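Long-range contacts in uncharacterized protein (Bombyx mori, PDB 5AZ0), which is an aldo-keto reductase of the silkworm, an oxidoreductase that probably reduces carbonyl substrates with a nicotinamide cofactor: residues Gly23-Val28 and Ala72-Val77; Asn132-His137 and Arg158-Val163. All blocks are in the same frame, centred on the assembly; numbering follows the deposited sequence. Where two conformers were deposited one is given.

Contact 1: Gly23-Val28 and Ala72-Val77. With ACT (acetate ion), chain F.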
ATOM      1  N   GLY A  23      -1.707  -3.978  -6.576  1.00 22.51           N
ATOM      2  CA  GLY A  23      -1.764  -4.664  -5.310  1.00 25.53           C
ATOM      3  C   GLY A  23      -1.709  -6.197  -5.409  1.00 27.88           C
ATOM      4  O   GLY A  23      -2.212  -6.785  -6.361  1.00 27.58           O
ATOM      5  N   THR A  24      -1.073  -6.832  -4.435  1.00 24.23           N
ATOM      6  CA  THR A  24      -0.829  -8.266  -4.472  1.00 26.68           C
ATOM      7  C   THR A  24      -1.284  -9.007  -3.221  1.00 28.59           C
ATOM      8  O   THR A  24      -0.978 -10.202  -3.069  1.00 30.76           O
ATOM      9  CB  THR A  24       0.643  -8.573  -4.741  1.00 25.41           C
ATOM     10  OG1 THR A  24       1.476  -8.182  -3.650  1.00 24.50           O
ATOM     11  CG2 THR A  24       1.120  -7.936  -6.024  1.00 23.64           C
ATOM     12  N   TRP A  25      -1.999  -8.322  -2.326  1.00 24.07           N
ATOM     13  CA  TRP A  25      -2.528  -8.987  -1.138  1.00 28.00           C
ATOM     14  C   TRP A  25      -3.929  -9.562  -1.363  1.00 28.46           C
ATOM     15  O   TRP A  25      -4.893  -8.825  -1.649  1.00 29.43           O
ATOM     16  CB  TRP A  25      -2.651  -7.977  -0.038  1.00 30.53           C
ATOM     17  CG  TRP A  25      -3.334  -8.432   1.184  1.00 33.14           C
ATOM     18  CD1 TRP A  25      -4.276  -7.697   1.908  1.00 38.85           C
ATOM     19  CD2 TRP A  25      -3.093  -9.623   1.930  1.00 30.25           C
ATOM     20  NE1 TRP A  25      -4.618  -8.377   3.041  1.00 37.86           N
ATOM     21  CE2 TRP A  25      -3.931  -9.567   3.086  1.00 36.43           C
ATOM     22  CE3 TRP A  25      -2.270 -10.736   1.745  1.00 31.61           C
ATOM     23  CZ2 TRP A  25      -3.964 -10.592   4.060  1.00 36.71           C
ATOM     24  CZ3 TRP A  25      -2.335 -11.774   2.678  1.00 35.50           C
ATOM     25  CH2 TRP A  25      -3.163 -11.682   3.852  1.00 36.99           C
ATOM     26  N   LEU A  26      -4.049 -10.852  -1.184  1.00 31.83           N
ATOM     27  CA  LEU A  26      -5.290 -11.565  -1.516  1.00 40.35           C
ATOM     28  C   LEU A  26      -6.312 -11.613  -0.381  1.00 44.78           C
ATOM     29  O   LEU A  26      -7.481 -11.858  -0.633  1.00 58.77           O
ATOM     30  CB  LEU A  26      -4.975 -12.976  -2.051  1.00 38.94           C
ATOM     31  CG  LEU A  26      -4.390 -12.928  -3.464  1.00 37.81           C
ATOM     32  CD1 LEU A  26      -4.093 -14.328  -3.944  1.00 43.59           C
ATOM     33  CD2 LEU A  26      -5.254 -12.219  -4.487  1.00 35.05           C
ATOM     34  N   GLY A  27      -5.898 -11.336   0.837  1.00 51.68           N
ATOM     35  CA  GLY A  27      -6.814 -11.272   1.960  1.00 57.69           C
ATOM     36  C   GLY A  27      -6.825 -12.548   2.795  1.00 66.56           C
ATOM     37  O   GLY A  27      -6.312 -13.621   2.384  1.00 63.30           O
ATOM     38  N   VAL A  28      -7.389 -12.389   3.996  1.00 74.82           N
ATOM     39  CA  VAL A  28      -7.528 -13.449   4.988  1.00 82.04           C
ATOM     40  C   VAL A  28      -9.063 -13.585   5.132  1.00 92.97           C
ATOM     41  O   VAL A  28      -9.679 -12.837   5.876  1.00 92.66           O
ATOM     42  CB  VAL A  28      -6.713 -13.141   6.307  1.00 85.99           C
ATOM     43  CG1 VAL A  28      -6.845 -11.684   6.776  1.00 86.41           C
ATOM     44  CG2 VAL A  28      -7.060 -14.093   7.446  1.00 92.26           C
ATOM     45  N   ALA A  72       4.594  -7.754  -0.260  1.00 19.89           N
ATOM     46  CA  ALA A  72       5.062  -7.860   1.132  1.00 22.08           C
ATOM     47  C   ALA A  72       5.453  -9.309   1.482  1.00 22.98           C
ATOM     48  O   ALA A  72       4.885 -10.176   0.942  1.00 23.04           O
ATOM     49  CB  ALA A  72       3.985  -7.366   2.107  1.00 20.96           C
ATOM     50  N   HIS A  73       6.371  -9.524   2.421  1.00 24.25           N
ATOM     51  CA  HIS A  73       6.574 -10.824   2.980  1.00 24.90           C
ATOM     52  C   HIS A  73       5.264 -11.481   3.396  1.00 29.19           C
ATOM     53  O   HIS A  73       4.930 -12.619   2.953  1.00 25.31           O
ATOM     54  CB  HIS A  73       7.536 -10.739   4.140  1.00 23.75           C
ATOM     55  CG  HIS A  73       7.782 -12.050   4.807  1.00 22.79           C
ATOM     56  ND1 HIS A  73       8.288 -12.158   6.085  1.00 23.86           N
ATOM     57  CD2 HIS A  73       7.568 -13.326   4.372  1.00 24.58           C
ATOM     58  CE1 HIS A  73       8.396 -13.441   6.406  1.00 23.70           C
ATOM     59  NE2 HIS A  73       7.950 -14.169   5.378  1.00 23.29           N
ATOM     60  N   PHE A  74       4.460 -10.728   4.145  1.00 27.29           N
ATOM     61  CA  PHE A  74       3.162 -11.235   4.594  1.00 27.16           C
ATOM     62  C   PHE A  74       2.191 -11.704   3.522  1.00 26.99           C
ATOM     63  O   PHE A  74       1.276 -12.406   3.839  1.00 24.02           O
ATOM     64  CB  PHE A  74       2.472 -10.173   5.466  1.00 30.58           C
ATOM     65  CG  PHE A  74       1.235 -10.659   6.167  1.00 31.71           C
ATOM     66  CD1 PHE A  74       1.343 -11.553   7.218  1.00 33.63           C
ATOM     67  CD2 PHE A  74      -0.044 -10.181   5.805  1.00 33.09           C
ATOM     68  CE1 PHE A  74       0.187 -12.019   7.893  1.00 32.99           C
ATOM     69  CE2 PHE A  74      -1.202 -10.629   6.478  1.00 35.77           C
ATOM     70  CZ  PHE A  74      -1.082 -11.557   7.516  1.00 29.91           C
ATOM     71  N   TYR A  75       2.301 -11.240   2.286  1.00 25.80           N
ATOM     72  CA  TYR A  75       1.329 -11.593   1.268  1.00 23.94           C
ATOM     73  C   TYR A  75       1.532 -12.960   0.602  1.00 25.63           C
ATOM     74  O   TYR A  75       0.717 -13.359  -0.223  1.00 28.67           O
ATOM     75  CB  TYR A  75       1.260 -10.518   0.221  1.00 25.60           C
ATOM     76  CG  TYR A  75       0.946  -9.093   0.721  1.00 24.85           C
ATOM     77  CD1 TYR A  75       0.404  -8.830   1.986  1.00 25.31           C
ATOM     78  CD2 TYR A  75       1.186  -8.031  -0.117  1.00 26.02           C
ATOM     79  CE1 TYR A  75       0.132  -7.526   2.393  1.00 27.76           C
ATOM     80  CE2 TYR A  75       0.914  -6.730   0.268  1.00 26.16           C
ATOM     81  CZ  TYR A  75       0.384  -6.461   1.508  1.00 27.10           C
ATOM     82  OH  TYR A  75       0.172  -5.125   1.817  1.00 24.70           O
ATOM     83  N   ARG A  76       2.619 -13.638   0.950  1.00 27.74           N
ATOM     84  CA  ARG A  76       2.869 -15.048   0.660  1.00 32.00           C
ATOM     85  C   ARG A  76       3.335 -15.287  -0.761  1.00 29.76           C
ATOM     86  O   ARG A  76       3.930 -16.278  -0.995  1.00 33.83           O
ATOM     87  CB  ARG A  76       1.660 -16.004   0.957  1.00 32.25           C
ATOM     88  CG  ARG A  76       1.423 -16.334   2.438  1.00 35.11           C
ATOM     89  CD  ARG A  76       0.262 -15.579   2.997  1.00 39.27           C
ATOM     90  NE  ARG A  76      -0.194 -16.126   4.264  1.00 41.61           N
ATOM     91  CZ  ARG A  76      -0.412 -15.432   5.390  1.00 44.31           C
ATOM     92  NH1 ARG A  76      -0.215 -14.078   5.490  1.00 40.70           N
ATOM     93  NH2 ARG A  76      -0.860 -16.094   6.458  1.00 42.56           N
ATOM     94  N   VAL A  77       3.119 -14.356  -1.663  1.00 24.80           N
ATOM     95  CA  VAL A  77       3.264 -14.580  -3.068  1.00 24.94           C
ATOM     96  C   VAL A  77       4.543 -13.962  -3.671  1.00 23.46           C
ATOM     97  O   VAL A  77       4.631 -13.851  -4.885  1.00 25.51           O
ATOM     98  CB  VAL A  77       2.001 -14.060  -3.827  1.00 28.21           C
ATOM     99  CG1 VAL A  77       0.808 -14.918  -3.430  1.00 25.10           C
ATOM    100  CG2 VAL A  77       1.702 -12.556  -3.563  1.00 29.35           C
TER
HETATM  101  C   ACT F 405      -1.690  -4.550  -1.688  1.00 31.11           C
HETATM  102  O   ACT F 405      -2.703  -5.233  -1.937  1.00 33.66           O
HETATM  103  OXT ACT F 405      -0.582  -4.725  -2.232  1.00 26.31           O
HETATM  104  CH3 ACT F 405      -1.816  -3.447  -0.688  1.00 31.04           C
HETATM  105  O   HOH W   1      -1.559 -12.306  -1.382  1.00 28.10           O

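Contact 2: Asn132-His137 and Arg158-Val163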
ATOM      1  N   ASN A 132      12.844  -1.281  -4.951  1.00 16.90           N
ATOM      2  CA  ASN A 132      12.763   0.179  -5.057  1.00 19.36           C
ATOM      3  C   ASN A 132      12.322   0.807  -3.737  1.00 19.41           C
ATOM      4  O   ASN A 132      12.705   1.946  -3.464  1.00 18.02           O
ATOM      5  CB  ASN A 132      11.814   0.623  -6.138  1.00 19.67           C
ATOM      6  CG  ASN A 132      12.267   0.103  -7.502  1.00 20.88           C
ATOM      7  OD1 ASN A 132      12.038  -1.089  -7.817  1.00 16.51           O
ATOM      8  ND2 ASN A 132      12.956   0.971  -8.280  1.00 17.96           N
ATOM      9  N   LEU A 133      11.532   0.069  -2.960  1.00 17.30           N
ATOM     10  CA  LEU A 133      11.041   0.597  -1.711  1.00 19.63           C
ATOM     11  C   LEU A 133      10.829  -0.562  -0.714  1.00 19.11           C
ATOM     12  O   LEU A 133      10.276  -1.592  -1.088  1.00 17.36           O
ATOM     13  CB  LEU A 133       9.735   1.379  -1.975  1.00 18.59           C
ATOM     14  CG  LEU A 133       9.001   1.870  -0.719  1.00 17.82           C
ATOM     15  CD1 LEU A 133       9.838   2.932   0.022  1.00 17.44           C
ATOM     16  CD2 LEU A 133       7.677   2.477  -1.186  1.00 17.23           C
ATOM     17  N   VAL A 134      11.253  -0.389   0.542  1.00 19.39           N
ATOM     18  CA  VAL A 134      10.850  -1.330   1.582  1.00 18.25           C
ATOM     19  C   VAL A 134      10.200  -0.563   2.738  1.00 19.25           C
ATOM     20  O   VAL A 134      10.728   0.469   3.160  1.00 18.45           O
ATOM     21  CB  VAL A 134      12.039  -2.199   1.999  1.00 18.52           C
ATOM     22  CG1 VAL A 134      13.142  -1.413   2.681  1.00 18.23           C
ATOM     23  CG2 VAL A 134      11.594  -3.336   2.920  1.00 19.01           C
ATOM     24  N   LEU A 135       9.103  -1.090   3.238  1.00 17.76           N
ATOM     25  CA  LEU A 135       8.342  -0.524   4.351  1.00 20.20           C
ATOM     26  C   LEU A 135       8.349  -1.353   5.630  1.00 21.27           C
ATOM     27  O   LEU A 135       8.371  -2.589   5.612  1.00 22.70           O
ATOM     28  CB  LEU A 135       6.882  -0.350   3.953  1.00 19.98           C
ATOM     29  CG  LEU A 135       6.606   0.293   2.609  1.00 20.25           C
ATOM     30  CD1 LEU A 135       5.107   0.304   2.270  1.00 21.39           C
ATOM     31  CD2 LEU A 135       7.168   1.706   2.563  1.00 20.06           C
ATOM     32  N   MET A 136       8.283  -0.631   6.733  1.00 21.18           N
ATOM     33  CA  MET A 136       7.839  -1.150   7.996  1.00 19.43           C
ATOM     34  C   MET A 136       6.365  -1.355   7.955  1.00 20.57           C
ATOM     35  O   MET A 136       5.556  -0.406   7.862  1.00 23.16           O
ATOM     36  CB  MET A 136       8.316  -0.254   9.131  1.00 22.79           C
ATOM     37  CG  MET A 136       8.225  -0.957  10.516  1.00 21.03           C
ATOM     38  SD  MET A 136       8.547   0.139  11.917  1.00 21.72           S
ATOM     39  CE  MET A 136       9.968   1.129  11.411  1.00 19.15           C
ATOM     40  N   HIS A 137       5.952  -2.634   7.827  1.00 20.62           N
ATOM     41  CA  HIS A 137       4.554  -2.950   7.540  1.00 20.53           C
ATOM     42  C   HIS A 137       3.590  -2.373   8.614  1.00 21.63           C
ATOM     43  O   HIS A 137       2.584  -1.817   8.266  1.00 20.45           O
ATOM     44  CB  HIS A 137       4.369  -4.433   7.388  1.00 21.47           C
ATOM     45  CG  HIS A 137       3.261  -4.819   6.491  1.00 21.22           C
ATOM     46  ND1 HIS A 137       3.344  -5.919   5.666  1.00 23.23           N
ATOM     47  CD2 HIS A 137       2.059  -4.255   6.251  1.00 23.96           C
ATOM     48  CE1 HIS A 137       2.227  -6.020   4.965  1.00 24.21           C
ATOM     49  NE2 HIS A 137       1.435  -5.011   5.282  1.00 23.61           N
ATOM     50  N   ARG A 158      16.524   2.159  12.444  1.00 24.21           N
ATOM     51  CA  ARG A 158      17.967   2.063  12.224  1.00 25.28           C
ATOM     52  C   ARG A 158      18.333   0.908  11.268  1.00 22.89           C
ATOM     53  O   ARG A 158      19.247   1.022  10.493  1.00 23.08           O
ATOM     54  CB  ARG A 158      18.803   1.868  13.513  1.00 32.30           C
ATOM     55  CG  ARG A 158      18.785   3.049  14.500  1.00 44.55           C
ATOM     56  CD  ARG A 158      19.742   2.952  15.758  1.00 52.60           C
ATOM     57  NE  ARG A 158      19.022   2.709  17.037  1.00 63.84           N
ATOM     58  CZ  ARG A 158      18.167   3.572  17.663  1.00 69.77           C
ATOM     59  NH1 ARG A 158      17.882   4.794  17.190  1.00 64.07           N
ATOM     60  NH2 ARG A 158      17.556   3.200  18.801  1.00 67.96           N
ATOM     61  N   GLY A 159      17.656  -0.208  11.398  1.00 20.99           N
ATOM     62  CA  GLY A 159      17.829  -1.335  10.498  1.00 21.60           C
ATOM     63  C   GLY A 159      17.386  -0.947   9.096  1.00 21.28           C
ATOM     64  O   GLY A 159      18.045  -1.346   8.147  1.00 21.31           O
ATOM     65  N   PHE A 160      16.289  -0.188   8.940  1.00 19.25           N
ATOM     66  CA  PHE A 160      15.890   0.281   7.558  1.00 19.40           C
ATOM     67  C   PHE A 160      16.988   1.175   6.985  1.00 21.29           C
ATOM     68  O   PHE A 160      17.385   1.003   5.847  1.00 20.10           O
ATOM     69  CB  PHE A 160      14.537   1.004   7.549  1.00 20.49           C
ATOM     70  CG  PHE A 160      13.381   0.078   7.506  1.00 21.31           C
ATOM     71  CD1 PHE A 160      13.063  -0.704   8.589  1.00 22.30           C
ATOM     72  CD2 PHE A 160      12.654  -0.059   6.359  1.00 21.83           C
ATOM     73  CE1 PHE A 160      12.027  -1.608   8.538  1.00 19.28           C
ATOM     74  CE2 PHE A 160      11.627  -0.935   6.295  1.00 21.08           C
ATOM     75  CZ  PHE A 160      11.341  -1.747   7.371  1.00 21.66           C
ATOM     76  N   GLU A 161      17.573   2.053   7.806  1.00 20.04           N
ATOM     77  CA  GLU A 161      18.677   2.896   7.347  1.00 21.33           C
ATOM     78  C   GLU A 161      19.905   2.080   6.969  1.00 21.27           C
ATOM     79  O   GLU A 161      20.615   2.447   6.004  1.00 16.96           O
ATOM     80  CB  GLU A 161      19.043   4.011   8.401  1.00 20.40           C
ATOM     81  CG  GLU A 161      17.861   4.976   8.602  1.00 22.89           C
ATOM     82  CD  GLU A 161      18.025   5.984   9.767  1.00 23.48           C
ATOM     83  OE1 GLU A 161      18.796   5.668  10.658  1.00 23.91           O
ATOM     84  OE2 GLU A 161      17.332   7.019   9.831  1.00 22.07           O
ATOM     85  N   GLU A 162      20.169   0.987   7.722  1.00 20.67           N
ATOM     86  CA  GLU A 162      21.288   0.117   7.401  0.50 20.16           C
ATOM     87  C   GLU A 162      21.071  -0.610   6.021  1.00 18.49           C
ATOM     88  O   GLU A 162      22.012  -0.706   5.202  1.00 18.96           O
ATOM     89  CB  GLU A 162      21.609  -0.843   8.612  0.50 21.43           C
ATOM     90  CG  GLU A 162      22.221  -0.125   9.857  0.50 24.16           C
ATOM     91  CD  GLU A 162      22.160  -0.892  11.244  0.50 26.87           C
ATOM     92  OE1 GLU A 162      21.508  -1.949  11.409  0.50 23.34           O
ATOM     93  OE2 GLU A 162      22.809  -0.403  12.203  0.50 30.79           O
ATOM     94  N   VAL A 163      19.887  -1.116   5.757  1.00 17.23           N
ATOM     95  CA  VAL A 163      19.688  -1.890   4.499  1.00 18.07           C
ATOM     96  C   VAL A 163      19.715  -0.944   3.287  1.00 20.00           C
ATOM     97  O   VAL A 163      20.151  -1.356   2.211  1.00 19.69           O
ATOM     98  CB  VAL A 163      18.424  -2.723   4.476  1.00 18.10           C
ATOM     99  CG1 VAL A 163      18.519  -3.829   5.552  1.00 21.05           C
ATOM    100  CG2 VAL A 163      17.130  -1.899   4.655  1.00 17.05           C
TER

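Contact 1: Gly23-Val28 and Ala72-Val77
Trp25 lies across the ring of Tyr75 and reaches on to Phe74, forming an aromatic cluster between the loops that follow strands 22-23 and 68-70. Its CB sits over the centre of the phenol ring, 3.5 Å from the centroid and almost on the ring normal, a CH-pi contact. With CG anti to the backbone N (chi1 172°), the indole then runs out over the rim of Tyr75, and its five-membered ring forms an offset stack with planes 25° apart. Trp25 CE3 approaches Tyr75 CD1 to 3.3 Å; beyond it, CZ3 passes the carbonyl of Phe74. At the tip, Trp25 CH2 lies 3.4 Å from Phe74 CE2, and the benzene ring of the indole meets the Phe74 ring obliquely, planes at 43°. Gly27 N lies over the opposite face of the indole. Arg76 NH1 holds Phe74 O at 2.8 Å, in the carbonyl plane. A water gives hydrogen bonds to Thr24 O and Tyr75 O and receives one from Leu26 N, joining the loops through their backbones. An acetate ion, probably from the crystallisation liquor, accepts hydrogen bonds from Thr24 N and Trp25 N beside the phenol. Tyr75 OH bonds Lys104 NZ, a pairing consistent with the Tyr-Lys pair of the family's catalytic tetrad. Trp25 CB over one face and the small methyl of Ala72 close over the other would restrict tilting of this ring.

Contact 2: Asn132-His137 and Arg158-Val163
Phe160 drives the end of its ring against the backbone of strand 133-136, and this is where the packing is tight. Its CZ comes to 3.3 Å from Met136 N and its CE2 to 3.4 Å from Leu135 C, so the ring abuts the peptide joining these two residues, while Val134 C and Leu135 N lie at its edge, in plane. CB already points at the strand, and CG anti to the carbonyl carbon (chi1 -82°) carries the ring on to it. Side chains flank it: Val134 CG1 meets CE2 of Phe160 at 3.9 Å, and Met136 CB meets CZ of Phe160 at 3.8 Å. A long flat side chain suits the place, because the axes of strand and helix are 10.0 Å apart and run nearly antiparallel, at 169°. One turn further along the helix the fit is looser, Val163 CG2 lying 4.5 Å from Val134 CG1; here Leu119 of helix 112-126 touches both valines. The outer side of the helix turns to solvent, with Arg158 and Glu162 exposed. Leu135 points the other way, from the helix into the barrel, where it touches Val195 and Gln197. The alternation belongs to the beta-alpha-beta unit of a TIM barrel. Since hydrocarbon groups meet each other and two consecutive peptides, cohesion between the segments rests mainly on close fit and, probably, the hydrophobic effect.

In the fold
Both contacts are buried, yet they serve different parts of the barrel. Contact 1 joins two loops following neighbouring strands, where aromatic packing is mixed with water and polar groups; the acetate, an ion probably from the liquor, lies where the family's active site is expected. Contact 2 belongs to the framework: a strand and the helix that follows it, whose side chains are apolar where they meet, against the strand backbone, some 18 Å away between centres. They share no element but meet at His137, just past strand 133-136, whose CE1 packs 3.6 Å from Ala72 CB and equally near Tyr75 CE1. His137 probably corresponds to the tetrad histidine of the family, so the framework strand leads straight to the probable catalytic site.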